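Local coordinates for protein dihydroorotase (Saccharomyces cerevisiae S288C, PDB 6L0J) that catalyses the reversible, zinc-dependent cyclisation of N-carbamoyl-L-aspartate to dihydroorotate, the third step of de novo pyrimidine synthesis, at residues G103-S108 against N135-K140. Numbering follows the deposited sequence.
With ZN (zinc ion), chain F; LMR ((2S)-2-hydroxybutanedioic acid), chain G.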
ATOM      1  N   GLY A 103     -12.094  11.998   7.145  1.00 18.54           N
ATOM      2  CA  GLY A 103     -10.998  11.800   6.218  1.00 20.66           C
ATOM      3  C   GLY A 103     -10.489  10.372   6.051  1.00 20.99           C
ATOM      4  O   GLY A 103      -9.697  10.126   5.133  1.00 16.71           O
ATOM      5  N   VAL A 104     -10.912   9.412   6.888  1.00 11.20           N
ATOM      6  CA  VAL A 104     -10.227   8.120   6.867  1.00 15.91           C
ATOM      7  C   VAL A 104     -10.753   7.167   5.798  1.00 17.51           C
ATOM      8  O   VAL A 104     -10.083   6.160   5.514  1.00 14.65           O
ATOM      9  CB  VAL A 104     -10.259   7.384   8.229  1.00 14.83           C
ATOM     10  CG1 VAL A 104      -9.689   8.271   9.347  1.00 17.19           C
ATOM     11  CG2 VAL A 104     -11.661   6.914   8.590  1.00 12.45           C
ATOM     12  N   THR A 105     -11.916   7.427   5.201  1.00 12.11           N
ATOM     13  CA  THR A 105     -12.413   6.468   4.209  1.00 18.02           C
ATOM     14  C   THR A 105     -13.444   7.124   3.287  1.00 17.74           C
ATOM     15  O   THR A 105     -13.663   8.341   3.325  1.00 13.47           O
ATOM     16  CB  THR A 105     -12.987   5.222   4.895  1.00 16.35           C
ATOM     17  OG1 THR A 105     -13.237   4.214   3.904  1.00 18.65           O
ATOM     18  CG2 THR A 105     -14.277   5.556   5.658  1.00 14.22           C
ATOM     19  N   THR A 106     -14.063   6.298   2.441  1.00 13.86           N
ATOM     20  CA  THR A 106     -15.013   6.769   1.434  1.00 16.93           C
ATOM     21  C   THR A 106     -16.124   7.611   2.049  1.00 14.11           C
ATOM     22  O   THR A 106     -16.808   7.171   2.974  1.00 11.41           O
ATOM     23  CB  THR A 106     -15.638   5.572   0.719  1.00 16.54           C
ATOM     24  OG1 THR A 106     -14.600   4.767   0.126  1.00 12.36           O
ATOM     25  CG2 THR A 106     -16.652   6.054  -0.346  1.00 11.96           C
ATOM     26  N   ASN A 107     -16.311   8.823   1.517  1.00 12.88           N
ATOM     27  CA  ASN A 107     -17.427   9.681   1.913  1.00 14.68           C
ATOM     28  C   ASN A 107     -17.390   9.979   3.407  1.00 17.76           C
ATOM     29  O   ASN A 107     -18.424   9.991   4.075  1.00 15.57           O
ATOM     30  CB  ASN A 107     -18.779   9.062   1.531  1.00 14.56           C
ATOM     31  CG  ASN A 107     -18.997   9.007   0.021  1.00 19.20           C
ATOM     32  OD1 ASN A 107     -18.330   9.708  -0.726  1.00 18.18           O
ATOM     33  ND2 ASN A 107     -19.934   8.165  -0.428  1.00 14.89           N
ATOM     34  N   SER A 108     -16.192  10.220   3.940  1.00 16.05           N
ATOM     35  CA  SER A 108     -16.030  10.480   5.361  1.00 16.18           C
ATOM     36  C   SER A 108     -15.680  11.929   5.665  1.00 21.23           C
ATOM     37  O   SER A 108     -15.408  12.251   6.825  1.00 19.51           O
ATOM     38  CB  SER A 108     -14.943   9.573   5.940  1.00 14.64           C
ATOM     39  OG  SER A 108     -13.671   9.989   5.458  1.00 13.52           O
ATOM     40  N   ASN A 135     -22.081   1.962  15.618  1.00  7.65           N
ATOM     41  CA  ASN A 135     -21.073   1.322  14.785  1.00  8.41           C
ATOM     42  C   ASN A 135     -19.902   2.274  14.602  1.00 10.38           C
ATOM     43  O   ASN A 135     -20.090   3.464  14.316  1.00  8.23           O
ATOM     44  CB  ASN A 135     -21.626   0.920  13.407  1.00  7.94           C
ATOM     45  CG  ASN A 135     -23.030   0.362  13.485  1.00 10.91           C
ATOM     46  OD1 ASN A 135     -24.013   1.119  13.461  1.00 13.48           O
ATOM     47  ND2 ASN A 135     -23.142  -0.959  13.620  1.00  8.93           N
ATOM     48  N   LEU A 136     -18.697   1.737  14.724  1.00  6.17           N
ATOM     49  CA  LEU A 136     -17.477   2.527  14.650  1.00  7.65           C
ATOM     50  C   LEU A 136     -16.600   2.038  13.503  1.00  7.81           C
ATOM     51  O   LEU A 136     -16.239   0.857  13.461  1.00  7.45           O
ATOM     52  CB  LEU A 136     -16.707   2.439  15.968  1.00  5.46           C
ATOM     53  CG  LEU A 136     -17.483   2.871  17.224  1.00  5.53           C
ATOM     54  CD1 LEU A 136     -16.622   2.669  18.468  1.00  6.98           C
ATOM     55  CD2 LEU A 136     -17.873   4.345  17.115  1.00  7.43           C
ATOM     56  N   HIS A 137     -16.263   2.941  12.579  1.00  8.22           N
ATOM     57  CA  HIS A 137     -15.074   2.770  11.734  1.00  8.60           C
ATOM     58  C   HIS A 137     -13.914   3.256  12.593  1.00  8.33           C
ATOM     59  O   HIS A 137     -13.590   4.446  12.638  1.00  7.37           O
ATOM     60  CB  HIS A 137     -15.175   3.524  10.403  1.00  7.74           C
ATOM     61  CG  HIS A 137     -13.973   3.335   9.505  1.00 11.03           C
ATOM     62  ND1 HIS A 137     -14.041   2.720   8.270  1.00 10.58           N
ATOM     63  CD2 HIS A 137     -12.665   3.656   9.690  1.00 12.57           C
ATOM     64  CE1 HIS A 137     -12.833   2.667   7.736  1.00 11.33           C
ATOM     65  NE2 HIS A 137     -11.979   3.228   8.576  1.00 11.29           N
ATOM     66  N   GLY A 138     -13.298   2.314  13.306  1.00  7.57           N
ATOM     67  CA  GLY A 138     -12.332   2.636  14.336  1.00  9.59           C
ATOM     68  C   GLY A 138     -10.922   2.864  13.835  1.00  7.58           C
ATOM     69  O   GLY A 138     -10.060   2.000  13.992  1.00  8.02           O
ATOM     70  N   GLU A 139     -10.674   4.025  13.235  1.00  7.74           N
ATOM     71  CA  GLU A 139      -9.337   4.415  12.812  1.00 10.72           C
ATOM     72  C   GLU A 139      -9.129   5.871  13.182  1.00 10.33           C
ATOM     73  O   GLU A 139      -9.996   6.703  12.909  1.00 12.28           O
ATOM     74  CB  GLU A 139      -9.140   4.254  11.305  1.00 10.02           C
ATOM     75  CG  GLU A 139      -8.919   2.817  10.834  1.00  9.84           C
ATOM     76  CD  GLU A 139      -8.413   2.774   9.394  1.00 12.60           C
ATOM     77  OE1 GLU A 139      -9.239   2.965   8.470  1.00 13.08           O
ATOM     78  OE2 GLU A 139      -7.189   2.572   9.191  1.00  9.65           O
ATOM     79  N   LYS A 140      -8.008   6.174  13.775  1.00 10.57           N
ATOM     80  CA  LYS A 140      -7.689   7.574  14.012  1.00 12.05           C
ATOM     81  C   LYS A 140      -7.146   8.212  12.733  1.00 14.06           C
ATOM     82  O   LYS A 140      -6.355   7.589  12.015  1.00 13.41           O
ATOM     83  CB  LYS A 140      -6.652   7.704  15.124  1.00 17.61           C
ATOM     84  CG  LYS A 140      -7.163   7.346  16.531  1.00 16.21           C
ATOM     85  CD  LYS A 140      -8.031   8.451  17.099  1.00 23.24           C
ATOM     86  CE  LYS A 140      -8.211   8.330  18.613  1.00 29.30           C
ATOM     87  NZ  LYS A 140      -7.094   8.995  19.361  1.00 34.76           N
TER
HETATM   88 ZN    ZN F 402     -15.370   1.410   7.423  1.00 17.51          ZN
HETATM   89  C1  LMR G 403     -15.381   1.757   4.437  1.00 15.22           C
HETATM   90  O1A LMR G 403     -16.096   0.972   5.129  1.00  9.77           O
HETATM   91  O1B LMR G 403     -14.394   2.265   5.007  1.00 16.60           O
HETATM   92  C2  LMR G 403     -15.645   2.183   2.967  1.00 15.88           C
HETATM   93  O2  LMR G 403     -14.644   1.879   1.982  1.00 15.33           O
HETATM   94  C3  LMR G 403     -16.866   1.537   2.416  1.00 19.13           C
HETATM   95  C4  LMR G 403     -17.136   2.463   1.238  1.00 11.93           C
HETATM   96  O4A LMR G 403     -16.373   2.524   0.209  1.00 10.86           O
HETATM   97  O4B LMR G 403     -18.129   3.181   1.384  1.00 12.74           O
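In the zinc- and malate-occupied active site of this amidohydrolase barrel, T105 and V104 pack against the ring of the zinc ligand H137. T105 CG2 sits over one face, 4.1 Å from the ring centroid, in a CH-pi contact, while V104 CG2 reaches H137 CD2 at 3.6 Å. The H137 ring swings out with CG anti to the backbone N (chi1 -179°), and chi2 (116°) points ND1 at the zinc, 2.0 Å away. H137 NE2 donates in the ring plane to the anti lone pair of E139 OE1 (2.8 Å, 160°), so metal and carboxylate fix the ring's rotation. The malate C1 carboxylate links the segments through the metal: O1A binds the same zinc at 2.4 Å, and O1B accepts a short 2.5 Å bond from T105 OG1. A valine in place of T105 would probably leave malate O1B without its hydroxyl donor. A type II turn from T105 to S108 shapes the loop, S108 OG donating to T105 O at 2.7 Å. H180 NE2 binds the same zinc, its ring edge-to-face with H137. Strand 133-136 runs parallel to strand 175-178, with backbone bonds to V97 and C99 as well, and the 103-108 loop lies between helices 82-90 and 121-129.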